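Local coordinates for OXA-46 oxacillinase (Pseudomonas aeruginosa, PDB 3IF6), which probably hydrolyses beta-lactam antibiotics to substituted beta-amino acids, as a class D serine beta-lactamase linked to antibiotic resistance, at residues S72-K75 and I76-T79; R138-L141 and K142-D145; L175-Y179 and R180-P184; N241-D244 and D245-K248; I256-I260 and D261-P265. All blocks are in the same frame, centred on the assembly; numbering follows the deposited sequence.

Interaction 1: S72-K75 and I76-T79; sequences STFK and IPHT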
loop_
_atom_site.group_PDB
_atom_site.type_symbol
_atom_site.label_atom_id
_atom_site.label_comp_id
_atom_site.label_asym_id
_atom_site.label_seq_id
_atom_site.Cartn_x
_atom_site.Cartn_y
_atom_site.Cartn_z
ATOM N N SER B 72 -2.973 10.998 -16.949
ATOM C CA SER B 72 -3.340 9.977 -15.990
ATOM C C SER B 72 -2.834 10.202 -14.597
ATOM O O SER B 72 -3.213 9.506 -13.728
ATOM C CB SER B 72 -3.084 8.572 -16.499
ATOM O OG SER B 72 -4.075 8.186 -17.421
ATOM N N THR B 73 -1.956 11.165 -14.401
ATOM C CA THR B 73 -1.570 11.583 -13.032
ATOM C C THR B 73 -2.750 12.242 -12.279
ATOM O O THR B 73 -2.728 12.352 -11.057
ATOM C CB THR B 73 -0.250 12.475 -12.970
ATOM O OG1 THR B 73 -0.489 13.794 -13.471
ATOM C CG2 THR B 73 0.903 11.840 -13.715
ATOM N N PHE B 74 -3.777 12.671 -13.013
ATOM C CA PHE B 74 -5.009 13.250 -12.445
ATOM C C PHE B 74 -5.951 12.182 -11.847
ATOM O O PHE B 74 -6.989 12.526 -11.261
ATOM C CB PHE B 74 -5.760 14.077 -13.501
ATOM C CG PHE B 74 -6.906 14.911 -12.931
ATOM C CD1 PHE B 74 -6.648 16.086 -12.224
ATOM C CD2 PHE B 74 -8.231 14.517 -13.096
ATOM C CE1 PHE B 74 -7.696 16.848 -11.672
ATOM C CE2 PHE B 74 -9.292 15.264 -12.545
ATOM C CZ PHE B 74 -9.025 16.427 -11.836
ATOM N N LYS B 75 -5.595 10.896 -12.000
ATOM C CA LYS B 75 -6.372 9.772 -11.411
ATOM C C LYS B 75 -6.255 9.826 -9.900
ATOM O O LYS B 75 -7.184 9.438 -9.185
ATOM C CB LYS B 75 -5.913 8.408 -11.929
ATOM C CG LYS B 75 -6.360 8.061 -13.355
ATOM C CD LYS B 75 -5.756 6.713 -13.766
ATOM C CE LYS B 75 -6.399 6.152 -15.017
ATOM N NZ LYS B 75 -5.753 4.865 -15.396
ATOM N N ILE B 76 -5.136 10.350 -9.405
ATOM C CA ILE B 76 -5.002 10.615 -7.939
ATOM C C ILE B 76 -6.071 11.594 -7.364
ATOM O O ILE B 76 -6.931 11.175 -6.579
ATOM C CB ILE B 76 -3.561 11.027 -7.575
ATOM C CG1 ILE B 76 -2.597 9.961 -8.119
ATOM C CG2 ILE B 76 -3.422 11.210 -6.072
ATOM C CD1 ILE B 76 -1.151 10.369 -8.178
ATOM N N PRO B 77 -6.035 12.894 -7.745
ATOM C CA PRO B 77 -7.153 13.740 -7.251
ATOM C C PRO B 77 -8.540 13.252 -7.728
ATOM O O PRO B 77 -9.526 13.294 -6.953
ATOM C CB PRO B 77 -6.846 15.127 -7.844
ATOM C CG PRO B 77 -5.844 14.883 -8.989
ATOM C CD PRO B 77 -5.065 13.658 -8.574
ATOM N N HIS B 78 -8.615 12.760 -8.967
ATOM C CA HIS B 78 -9.891 12.349 -9.517
ATOM C C HIS B 78 -10.603 11.294 -8.672
ATOM O O HIS B 78 -11.831 11.337 -8.563
ATOM C CB HIS B 78 -9.800 11.875 -10.975
ATOM C CG HIS B 78 -11.030 12.188 -11.772
ATOM N ND1 HIS B 78 -11.108 12.008 -13.136
ATOM C CD2 HIS B 78 -12.222 12.736 -11.396
ATOM C CE1 HIS B 78 -12.301 12.401 -13.562
ATOM N NE2 HIS B 78 -13.000 12.843 -12.527
ATOM N N THR B 79 -9.837 10.369 -8.085
ATOM C CA THR B 79 -10.402 9.263 -7.320
ATOM C C THR B 79 -10.982 9.763 -5.981
ATOM O O THR B 79 -12.088 9.370 -5.573
ATOM C CB THR B 79 -9.382 8.095 -7.164
ATOM O OG1 THR B 79 -9.011 7.631 -8.465
ATOM C CG2 THR B 79 -9.980 6.923 -6.407
#
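Phe74 CE2 lies over one face of the His78 imidazole, 3.6 Å from His78 CG and displaced toward the rim, while the backbone N of His78 sits over a face of the Phe74 ring. The two rings form an oblique aromatic pair, with planes 54° apart. Pro77 reaches the phenyl group at a slant, its CG 3.5 Å from Phe74 CD1. The phenyl group is swung to the carbonyl side of its own residue, with CG opposite the backbone N (chi1 -170°), which lays the ring along the residues three and four further on. Outside the turn, Tyr146 meets Phe74 edge-to-face, Leu141 of helix 122-144 packs on it, and the Trp159 ring meets that of His78. One residue further on, Thr79 grips Lys75 twice: Thr79 OG1 is 2.7 Å from Lys75 O and tilted 21° from the carbonyl plane, and Thr79 N donates to the same Lys75 O at 3.0 Å from above that plane. Thr79 OG1 is also bonded to Tyr125 OH. The extended Lys75 chain leads away from this packing, and its NZ meets Ala116 O and a tartaric acid, probably from the crystallisation liquor, that also bonds Ser72 OG. Ser72 to Lys75 is the Ser-x-x-Lys motif at the start of helix 75-84, a motif typical of penicillin-recognising serine enzymes; Ser72 is predicted to form the acyl-ester intermediate.

Interaction 2: R138-L141 and K142-D145; sequences RRYL and KQID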
loop_
_atom_site.group_PDB
_atom_site.type_symbol
_atom_site.label_atom_id
_atom_site.label_comp_id
_atom_site.label_asym_id
_atom_site.label_seq_id
_atom_site.Cartn_x
_atom_site.Cartn_y
_atom_site.Cartn_z
ATOM N N ARG B 138 -15.242 21.808 -10.430
ATOM C CA ARG B 138 -14.665 23.147 -10.325
ATOM C C ARG B 138 -14.399 23.511 -8.874
ATOM O O ARG B 138 -13.361 24.070 -8.549
ATOM C CB ARG B 138 -15.595 24.174 -10.980
ATOM C CG ARG B 138 -15.736 24.026 -12.492
ATOM C CD ARG B 138 -16.447 25.243 -13.123
ATOM N NE ARG B 138 -16.468 25.223 -14.592
ATOM C CZ ARG B 138 -15.460 25.624 -15.363
ATOM N NH1 ARG B 138 -14.339 26.081 -14.820
ATOM N NH2 ARG B 138 -15.569 25.559 -16.687
ATOM N N ARG B 139 -15.348 23.167 -8.009
ATOM C CA ARG B 139 -15.285 23.438 -6.572
ATOM C C ARG B 139 -14.129 22.676 -5.915
ATOM O O ARG B 139 -13.341 23.252 -5.157
ATOM C CB ARG B 139 -16.641 23.098 -5.912
ATOM C CG ARG B 139 -16.932 23.795 -4.571
ATOM C CD ARG B 139 -17.944 22.987 -3.695
ATOM N NE ARG B 139 -17.326 21.764 -3.135
ATOM C CZ ARG B 139 -17.925 20.888 -2.318
ATOM N NH1 ARG B 139 -19.186 21.061 -1.937
ATOM N NH2 ARG B 139 -17.258 19.825 -1.891
ATOM N N TYR B 140 -14.031 21.389 -6.239
ATOM C CA TYR B 140 -12.931 20.520 -5.812
ATOM C C TYR B 140 -11.523 20.984 -6.205
ATOM O O TYR B 140 -10.607 20.921 -5.400
ATOM C CB TYR B 140 -13.120 19.130 -6.403
ATOM C CG TYR B 140 -14.172 18.247 -5.765
ATOM C CD1 TYR B 140 -14.259 18.100 -4.374
ATOM C CD2 TYR B 140 -15.031 17.504 -6.567
ATOM C CE1 TYR B 140 -15.218 17.255 -3.801
ATOM C CE2 TYR B 140 -15.978 16.674 -6.024
ATOM C CZ TYR B 140 -16.073 16.549 -4.647
ATOM O OH TYR B 140 -17.023 15.712 -4.147
ATOM N N LEU B 141 -11.334 21.398 -7.453
ATOM C CA LEU B 141 -10.033 21.865 -7.931
ATOM C C LEU B 141 -9.594 23.141 -7.223
ATOM O O LEU B 141 -8.388 23.388 -7.022
ATOM C CB LEU B 141 -10.107 22.119 -9.420
ATOM C CG LEU B 141 -10.195 20.876 -10.305
ATOM C CD1 LEU B 141 -10.784 21.236 -11.704
ATOM C CD2 LEU B 141 -8.840 20.178 -10.399
ATOM N N LYS B 142 -10.597 23.948 -6.864
ATOM C CA LYS B 142 -10.419 25.148 -6.058
ATOM C C LYS B 142 -9.937 24.752 -4.673
ATOM O O LYS B 142 -8.888 25.210 -4.219
ATOM C CB LYS B 142 -11.748 25.922 -5.977
ATOM C CG LYS B 142 -11.933 26.998 -7.027
ATOM C CD LYS B 142 -11.697 28.363 -6.408
ATOM C CE LYS B 142 -10.984 29.308 -7.382
ATOM N NZ LYS B 142 -11.141 30.760 -6.998
ATOM N N GLN B 143 -10.696 23.873 -4.021
ATOM C CA GLN B 143 -10.341 23.359 -2.693
ATOM C C GLN B 143 -8.953 22.718 -2.615
ATOM O O GLN B 143 -8.264 22.855 -1.601
ATOM C CB GLN B 143 -11.388 22.348 -2.205
ATOM C CG GLN B 143 -12.716 22.934 -1.736
ATOM C CD GLN B 143 -13.757 21.854 -1.553
ATOM O OE1 GLN B 143 -14.798 21.862 -2.201
ATOM N NE2 GLN B 143 -13.464 20.896 -0.685
ATOM N N ILE B 144 -8.541 22.006 -3.662
ATOM C CA ILE B 144 -7.227 21.341 -3.637
ATOM C C ILE B 144 -6.138 22.176 -4.320
ATOM O O ILE B 144 -4.957 21.770 -4.370
ATOM C CB ILE B 144 -7.278 19.856 -4.160
ATOM C CG1 ILE B 144 -7.489 19.786 -5.682
ATOM C CG2 ILE B 144 -8.330 19.047 -3.381
ATOM C CD1 ILE B 144 -7.113 18.445 -6.318
ATOM N N ASP B 145 -6.521 23.262 -4.979
ATOM C CA ASP B 145 -5.576 24.215 -5.591
ATOM C C ASP B 145 -4.554 23.549 -6.521
ATOM O O ASP B 145 -3.394 23.890 -6.541
ATOM C CB ASP B 145 -4.898 25.058 -4.501
ATOM C CG ASP B 145 -4.315 26.332 -5.024
ATOM O OD1 ASP B 145 -4.854 26.866 -5.985
ATOM O OD2 ASP B 145 -3.313 26.791 -4.479
#
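Gln143 reaches back one helical turn to Arg139, and its side chain meets the preceding residues at each step. CB starts 3.6 Å from Tyr140 O, and CG runs past the carbonyl of Arg139 (Gln143 CG to Arg139 O 3.5 Å). At the end of the extended chain, Gln143 OE1 takes a weak hydrogen bond from Arg139 NE at 2.7 Å, bent to 125° at the hydrogen; NE2 instead packs on Pro184. Arg139 arrives there by a fold in its own chain: a turn at chi3 (72°) brings NE round to the amide, and the guanidinium and amide planes end 44° apart. The backbone repeats the link more firmly, Gln143 N donating to Arg139 O at 2.9 Å. On the inner side of the helix, Ile144 CG1 lies 3.3 Å from Tyr140 O, Tyr140 OH is held by Asp84, and Leu141 and Ile144 pack against helix 75-84. Asp145 then leaves the helix with positive phi. Since the bond between Arg139 and Gln143 joins a cation to a neutral amide with poor angle and in an exposed place, it probably adds little to the backbone bonds of this last turn.

Interaction 3: L175-Y179 and R180-P184; sequences LRKLY and RNQLP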
loop_
_atom_site.group_PDB
_atom_site.type_symbol
_atom_site.label_atom_id
_atom_site.label_comp_id
_atom_site.label_asym_id
_atom_site.label_seq_id
_atom_site.Cartn_x
_atom_site.Cartn_y
_atom_site.Cartn_z
ATOM N N LEU B 175 0.999 16.263 -3.655
ATOM C CA LEU B 175 1.324 14.934 -3.163
ATOM C C LEU B 175 1.714 14.969 -1.717
ATOM O O LEU B 175 1.347 14.060 -0.967
ATOM C CB LEU B 175 2.456 14.298 -3.964
ATOM C CG LEU B 175 2.265 13.937 -5.424
ATOM C CD1 LEU B 175 3.631 13.713 -6.046
ATOM C CD2 LEU B 175 1.380 12.710 -5.569
ATOM N N ARG B 176 2.490 15.989 -1.332
ATOM C CA ARG B 176 2.880 16.179 0.073
ATOM C C ARG B 176 1.670 16.370 1.010
ATOM O O ARG B 176 1.636 15.803 2.102
ATOM C CB ARG B 176 3.920 17.289 0.247
ATOM C CG ARG B 176 4.548 17.270 1.669
ATOM C CD ARG B 176 5.562 18.394 1.924
ATOM N NE ARG B 176 6.438 18.592 0.757
ATOM C CZ ARG B 176 7.576 19.275 0.787
ATOM N NH1 ARG B 176 8.004 19.804 1.942
ATOM N NH2 ARG B 176 8.297 19.410 -0.324
ATOM N N LYS B 177 0.682 17.143 0.565
ATOM C CA LYS B 177 -0.593 17.247 1.282
ATOM C C LYS B 177 -1.225 15.863 1.457
ATOM O O LYS B 177 -1.612 15.501 2.561
ATOM C CB LYS B 177 -1.590 18.181 0.566
ATOM C CG LYS B 177 -1.167 19.662 0.414
ATOM C CD LYS B 177 -1.775 20.219 -0.861
ATOM C CE LYS B 177 -1.945 21.730 -0.860
ATOM N NZ LYS B 177 -3.003 22.143 -1.857
ATOM N N LEU B 178 -1.307 15.103 0.367
ATOM C CA LEU B 178 -1.935 13.786 0.344
ATOM C C LEU B 178 -1.282 12.834 1.334
ATOM O O LEU B 178 -1.969 12.221 2.155
ATOM C CB LEU B 178 -1.908 13.196 -1.074
ATOM C CG LEU B 178 -2.480 11.786 -1.303
ATOM C CD1 LEU B 178 -3.905 11.596 -0.752
ATOM C CD2 LEU B 178 -2.423 11.414 -2.770
ATOM N N TYR B 179 0.040 12.742 1.257
ATOM C CA TYR B 179 0.844 12.015 2.217
ATOM C C TYR B 179 0.556 12.344 3.697
ATOM O O TYR B 179 0.575 11.440 4.544
ATOM C CB TYR B 179 2.307 12.305 1.938
ATOM C CG TYR B 179 3.254 11.632 2.878
ATOM C CD1 TYR B 179 3.552 10.272 2.744
ATOM C CD2 TYR B 179 3.883 12.347 3.897
ATOM C CE1 TYR B 179 4.444 9.645 3.589
ATOM C CE2 TYR B 179 4.768 11.715 4.759
ATOM C CZ TYR B 179 5.042 10.358 4.597
ATOM O OH TYR B 179 5.936 9.717 5.439
ATOM N N ARG B 180 0.335 13.621 4.013
ATOM C CA ARG B 180 0.160 14.051 5.406
ATOM C C ARG B 180 -1.312 14.121 5.831
ATOM O O ARG B 180 -1.629 14.646 6.909
ATOM C CB ARG B 180 0.807 15.427 5.629
ATOM C CG ARG B 180 2.294 15.412 5.767
ATOM C CD ARG B 180 2.896 16.719 5.240
ATOM N NE ARG B 180 4.231 16.526 4.653
ATOM C CZ ARG B 180 5.141 15.636 5.071
ATOM N NH1 ARG B 180 4.898 14.851 6.126
ATOM N NH2 ARG B 180 6.313 15.537 4.442
ATOM N N ASN B 181 -2.190 13.614 4.962
ATOM C CA ASN B 181 -3.642 13.546 5.173
ATOM C C ASN B 181 -4.291 14.921 5.260
ATOM O O ASN B 181 -5.441 15.054 5.688
ATOM C CB ASN B 181 -3.994 12.613 6.354
ATOM C CG ASN B 181 -3.378 11.231 6.187
ATOM O OD1 ASN B 181 -3.688 10.521 5.210
ATOM N ND2 ASN B 181 -2.463 10.859 7.096
ATOM N N GLN B 182 -3.548 15.911 4.761
ATOM C CA GLN B 182 -3.920 17.320 4.806
ATOM C C GLN B 182 -4.986 17.769 3.803
ATOM O O GLN B 182 -5.461 18.896 3.898
ATOM C CB GLN B 182 -2.690 18.203 4.600
ATOM C CG GLN B 182 -1.556 18.032 5.614
ATOM C CD GLN B 182 -0.419 19.059 5.405
ATOM O OE1 GLN B 182 -0.083 19.452 4.268
ATOM N NE2 GLN B 182 0.169 19.503 6.515
ATOM N N LEU B 183 -5.367 16.930 2.846
ATOM C CA LEU B 183 -6.341 17.342 1.831
ATOM C C LEU B 183 -7.793 17.400 2.334
ATOM O O LEU B 183 -8.169 16.655 3.240
ATOM C CB LEU B 183 -6.238 16.430 0.599
ATOM C CG LEU B 183 -5.047 16.604 -0.358
ATOM C CD1 LEU B 183 -4.942 15.396 -1.298
ATOM C CD2 LEU B 183 -5.112 17.926 -1.141
ATOM N N PRO B 184 -8.636 18.255 1.716
ATOM C CA PRO B 184 -10.032 18.403 2.194
ATOM C C PRO B 184 -10.949 17.181 1.963
ATOM O O PRO B 184 -12.150 17.333 1.640
ATOM C CB PRO B 184 -10.539 19.644 1.427
ATOM C CG PRO B 184 -9.775 19.612 0.143
ATOM C CD PRO B 184 -8.368 19.136 0.559
HETATM O O HOH W 1 6.726 12.271 7.625
#
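Leu183 folds back on the end of helix 168-179 and packs tightly there: Leu183 CD1 lies 3.8 Å from Leu178 CB, and Leu183 CG is 3.9 Å from Lys177 CB. A Schellman motif holds the chain in this reversal, with Gln182 N bonded to Lys177 O (3.0 Å) and Asn181 N to Leu178 O (3.1 Å) around Asn181, whose phi is positive. The arginine pair is close too. Arg176 and Arg180 run side by side in the same direction, with Arg176 CG 3.1 Å from Arg180 NE, and both cations are paired with Glu49, which probably offsets their like charges. Tyr179 CD2 lies above one face of the Arg180 guanidinium, while Arg180 NH1 comes to the edge of the phenol ring, 3.4 Å from Tyr179 CE2, with the two planes 86° apart. The looser side holds the exposed Gln182, its OE1 4.0 Å from Lys177 CG, and water 1, weakly bonded to Tyr179 OH and Arg180 NH1. In the fold, Leu183 packs on Ile144 of helix 122-144 and Leu80 of helix 75-84, Tyr179 meets Trp223 and Phe232 of the central sheet edge-to-face, and Lys194 of helix 187-196 bonds Asn181 OD1.

Interaction 4: N241-D244 and D245-K248; sequences NRTD and DLFK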
loop_
_atom_site.group_PDB
_atom_site.type_symbol
_atom_site.label_atom_id
_atom_site.label_comp_id
_atom_site.label_asym_id
_atom_site.label_seq_id
_atom_site.Cartn_x
_atom_site.Cartn_y
_atom_site.Cartn_z
ATOM N N ASN B 241 9.262 10.277 -29.604
ATOM C CA ASN B 241 9.166 8.907 -30.055
ATOM C C ASN B 241 7.952 8.211 -29.483
ATOM O O ASN B 241 7.746 7.037 -29.663
ATOM C CB ASN B 241 10.445 8.143 -29.814
ATOM C CG ASN B 241 11.609 8.770 -30.475
ATOM O OD1 ASN B 241 11.638 8.904 -31.650
ATOM N ND2 ASN B 241 12.567 9.164 -29.709
ATOM N N ARG B 242 7.152 8.982 -28.785
ATOM C CA ARG B 242 5.877 8.545 -28.338
ATOM C C ARG B 242 6.014 7.325 -27.454
ATOM O O ARG B 242 6.688 7.394 -26.476
ATOM C CB ARG B 242 4.899 8.391 -29.489
ATOM C CG ARG B 242 4.392 9.695 -30.143
ATOM C CD ARG B 242 3.519 9.308 -31.327
ATOM N NE ARG B 242 2.929 10.331 -32.194
ATOM C CZ ARG B 242 2.857 11.614 -31.927
ATOM N NH1 ARG B 242 3.364 12.102 -30.811
ATOM N NH2 ARG B 242 2.294 12.407 -32.789
ATOM N N THR B 243 5.349 6.233 -27.789
ATOM C CA THR B 243 5.351 5.046 -26.959
ATOM C C THR B 243 6.739 4.507 -26.725
ATOM O O THR B 243 6.987 3.951 -25.714
ATOM C CB THR B 243 4.384 3.936 -27.422
ATOM O OG1 THR B 243 4.792 3.389 -28.649
ATOM C CG2 THR B 243 3.098 4.457 -27.628
ATOM N N ASP B 244 7.618 4.675 -27.689
ATOM C CA ASP B 244 9.039 4.303 -27.552
ATOM C C ASP B 244 9.857 5.093 -26.543
ATOM O O ASP B 244 10.870 4.583 -26.061
ATOM C CB ASP B 244 9.745 4.371 -28.898
ATOM C CG ASP B 244 9.197 3.395 -29.889
ATOM O OD1 ASP B 244 8.382 2.512 -29.566
ATOM O OD2 ASP B 244 9.607 3.513 -31.017
ATOM N N ASP B 245 9.431 6.315 -26.216
ATOM C CA ASP B 245 10.078 7.082 -25.168
ATOM C C ASP B 245 9.616 6.763 -23.746
ATOM O O ASP B 245 10.229 7.213 -22.770
ATOM C CB ASP B 245 9.886 8.563 -25.404
ATOM C CG ASP B 245 10.823 9.095 -26.415
ATOM O OD1 ASP B 245 11.754 8.397 -26.799
ATOM O OD2 ASP B 245 10.623 10.206 -26.871
ATOM N N LEU B 246 8.544 5.990 -23.627
ATOM C CA LEU B 246 7.778 5.937 -22.390
ATOM C C LEU B 246 8.564 5.300 -21.253
ATOM O O LEU B 246 8.403 5.691 -20.109
ATOM C CB LEU B 246 6.423 5.254 -22.641
ATOM C CG LEU B 246 5.109 6.079 -22.743
ATOM C CD1 LEU B 246 5.215 7.497 -23.334
ATOM C CD2 LEU B 246 3.937 5.280 -23.380
ATOM N N PHE B 247 9.442 4.355 -21.574
ATOM C CA PHE B 247 10.289 3.702 -20.579
ATOM C C PHE B 247 11.235 4.681 -19.862
ATOM O O PHE B 247 11.718 4.389 -18.783
ATOM C CB PHE B 247 11.093 2.573 -21.222
ATOM C CG PHE B 247 12.272 3.064 -22.041
ATOM C CD1 PHE B 247 13.523 3.247 -21.451
ATOM C CD2 PHE B 247 12.133 3.357 -23.385
ATOM C CE1 PHE B 247 14.594 3.685 -22.187
ATOM C CE2 PHE B 247 13.218 3.809 -24.121
ATOM C CZ PHE B 247 14.440 3.979 -23.515
ATOM N N LYS B 248 11.475 5.844 -20.453
ATOM C CA LYS B 248 12.411 6.831 -19.905
ATOM C C LYS B 248 11.802 7.591 -18.729
ATOM O O LYS B 248 12.507 8.178 -17.934
ATOM C CB LYS B 248 12.793 7.845 -20.996
ATOM C CG LYS B 248 13.566 7.284 -22.168
ATOM C CD LYS B 248 13.782 8.352 -23.212
ATOM C CE LYS B 248 14.205 7.691 -24.525
ATOM N NZ LYS B 248 14.567 8.781 -25.511
HETATM O O HOH W 2 8.622 2.687 -23.854
#
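Asn241 and Asp245 turn alike, each with CG beside its backbone N and opposite its carbonyl carbon (chi1 -58° and -80°), and this sets amide against carboxylate. They bracket the turns that lead from strand 229-238 into helix 247-259, near the C-terminal end of the transpeptidase-like fold. The turns are tied by backbone bonds between residues three apart: Asp245 N donates to Arg242 O at 3.0 Å, and Leu246 N donates more weakly to Thr243 O. Asn241 ND2 bonds Asp245 OD1 at 3.1 Å, meeting it on the syn side with the oxygen lying in the amide plane; the two flat groups are nearly perpendicular, 81° apart. From the opposite face of the carboxylate, Lys248 NZ forms a salt bridge with the same Asp245 OD1, also at 3.1 Å. Lys248 NZ has a second partner in Leu38 O. The main-chain N of Asn241 points to Asp245 OD2, though the place of that oxygen is less sure. The buried carboxylate thus ties the start of the turn to the helix, and the lysine probably stabilises its negative charge. Leu246 packs on Trp213 of strand 206-213. Asp244 O approaches the edge of the Phe247 ring, 3.1 Å from CE2 of Phe247. Water 2 bridges the turn, donating to Thr243 O at 2.8 Å and accepting from Phe247 N at 2.9 Å.

Interaction 5: I256-I260 and D261-P265; sequences ILRSI and DALPP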
loop_
_atom_site.group_PDB
_atom_site.type_symbol
_atom_site.label_atom_id
_atom_site.label_comp_id
_atom_site.label_asym_id
_atom_site.label_seq_id
_atom_site.Cartn_x
_atom_site.Cartn_y
_atom_site.Cartn_z
ATOM N N ILE B 256 18.127 8.758 -10.831
ATOM C CA ILE B 256 18.267 9.857 -9.887
ATOM C C ILE B 256 17.938 9.381 -8.442
ATOM O O ILE B 256 18.779 9.514 -7.555
ATOM C CB ILE B 256 17.440 11.064 -10.342
ATOM C CG1 ILE B 256 17.934 11.528 -11.720
ATOM C CG2 ILE B 256 17.470 12.198 -9.296
ATOM C CD1 ILE B 256 17.009 12.518 -12.431
ATOM N N LEU B 257 16.760 8.781 -8.214
ATOM C CA LEU B 257 16.440 8.228 -6.897
ATOM C C LEU B 257 17.519 7.300 -6.356
ATOM O O LEU B 257 17.823 7.356 -5.161
ATOM C CB LEU B 257 15.090 7.520 -6.858
ATOM C CG LEU B 257 13.831 8.329 -7.163
ATOM C CD1 LEU B 257 12.701 7.360 -7.482
ATOM C CD2 LEU B 257 13.441 9.349 -6.066
ATOM N N ARG B 258 18.106 6.460 -7.206
ATOM C CA ARG B 258 19.196 5.601 -6.731
ATOM C C ARG B 258 20.485 6.375 -6.369
ATOM O O ARG B 258 21.100 6.065 -5.361
ATOM C CB ARG B 258 19.459 4.402 -7.656
ATOM C CG ARG B 258 18.682 3.113 -7.234
ATOM C CD ARG B 258 19.079 1.829 -8.006
ATOM N NE ARG B 258 18.845 2.001 -9.432
ATOM C CZ ARG B 258 17.815 1.511 -10.127
ATOM N NH1 ARG B 258 16.901 0.742 -9.541
ATOM N NH2 ARG B 258 17.716 1.782 -11.434
ATOM N N SER B 259 20.876 7.378 -7.158
ATOM C CA SER B 259 22.060 8.196 -6.834
ATOM C C SER B 259 21.980 8.889 -5.436
ATOM O O SER B 259 22.970 8.886 -4.687
ATOM C CB SER B 259 22.399 9.195 -7.948
ATOM O OG SER B 259 21.464 10.254 -8.005
ATOM N N ILE B 260 20.819 9.450 -5.074
ATOM C CA ILE B 260 20.641 9.973 -3.714
ATOM C C ILE B 260 20.286 8.864 -2.711
ATOM O O ILE B 260 19.902 9.145 -1.574
ATOM C CB ILE B 260 19.614 11.131 -3.626
ATOM C CG1 ILE B 260 18.218 10.669 -4.088
ATOM C CG2 ILE B 260 20.121 12.375 -4.385
ATOM C CD1 ILE B 260 17.135 11.698 -3.938
ATOM N N ASP B 261 20.421 7.608 -3.129
ATOM C CA ASP B 261 20.099 6.468 -2.260
ATOM C C ASP B 261 18.653 6.437 -1.773
ATOM O O ASP B 261 18.389 6.179 -0.584
ATOM C CB ASP B 261 21.036 6.440 -1.049
ATOM C CG ASP B 261 21.879 5.195 -1.009
ATOM O OD1 ASP B 261 21.613 4.348 -0.110
ATOM O OD2 ASP B 261 22.776 5.059 -1.884
ATOM N N ALA B 262 17.718 6.714 -2.675
ATOM C CA ALA B 262 16.306 6.626 -2.331
ATOM C C ALA B 262 15.608 5.375 -2.906
ATOM O O ALA B 262 14.402 5.218 -2.738
ATOM C CB ALA B 262 15.570 7.918 -2.707
ATOM N N LEU B 263 16.385 4.500 -3.553
ATOM C CA LEU B 263 15.911 3.221 -4.103
ATOM C C LEU B 263 16.944 2.137 -3.869
ATOM O O LEU B 263 18.138 2.417 -3.923
ATOM C CB LEU B 263 15.694 3.299 -5.621
ATOM C CG LEU B 263 14.328 3.407 -6.323
ATOM C CD1 LEU B 263 14.561 3.092 -7.782
ATOM C CD2 LEU B 263 13.249 2.472 -5.766
ATOM N N PRO B 264 16.500 0.883 -3.647
ATOM C CA PRO B 264 17.491 -0.194 -3.547
ATOM C C PRO B 264 18.044 -0.550 -4.928
ATOM O O PRO B 264 17.430 -0.218 -5.934
ATOM C CB PRO B 264 16.683 -1.362 -2.975
ATOM C CG PRO B 264 15.274 -1.096 -3.384
ATOM C CD PRO B 264 15.115 0.390 -3.487
ATOM N N PRO B 265 19.204 -1.220 -4.988
ATOM C CA PRO B 265 19.652 -1.622 -6.330
ATOM C C PRO B 265 18.910 -2.841 -6.878
ATOM O O PRO B 265 17.945 -3.345 -6.272
ATOM C CB PRO B 265 21.135 -1.965 -6.121
ATOM C CG PRO B 265 21.222 -2.395 -4.693
ATOM C CD PRO B 265 20.160 -1.622 -3.933
#
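Arg258 and Leu263 meet through their aliphatic parts, Arg258 CG lying 3.4 Å from Leu263 CB as the two side chains cross at a slant. Further along the arginine, CD of Arg258 comes within 3.3 Å of Pro264 O, which lies near the guanidinium plane at its edge, and NH1 lies near Leu263 CD1. On the inner side the contacts are apolar: Leu257 CB is 4.2 Å from Ala262 CB, and Ile260 CG1 reaches the same methyl, Ala262 CB, at 4.1 Å. A bend in the backbone brings these groups together. Asp261 adopts a positive phi (60°), and two main-chain bonds fasten the reversal, Ala262 N to Leu257 O at 2.6 Å and Asp261 N to Arg258 O at 2.8 Å. One turn earlier, Ser259 OG donates to Ile256 O at 2.8 Å in the carbonyl plane, on a lone pair, and Ile260 N donates to the same oxygen. Farther out, Arg50 holds both Ile260 O and Asp261 O, Trp226 NE1 bonds Ala262 O, and Leu257 and Ala262 pack on Val231 of strand 229-238. Ile256 and Ile260 face strand 42-48. The pair of hydrogen bonds round Asp261, with its positive phi, is a Schellman motif, here ending helix 247-259, the C-terminal helix that lies on the central sheet.

Overall arrangement
All five contacts are local and follow one another along the chain without nesting or crossing. Interaction 1 lies where the loop after strand 67-68 runs into helix 75-84, close to the centre of the chain. Interaction 2 closes the last turn of helix 122-144, and interaction 3 reverses the chain after helix 168-179. These three touch one another: Pro77 packs on Ile144, Ile76 on Leu178, and Ile144 on Pro184, tying helix 75-84 to helix 122-144 and to the end of helix 168-179. Interactions 4 and 5 mark the beginning and end of helix 247-259, with centres about 22 Å apart; interaction 2 lies across the chain's centre from both.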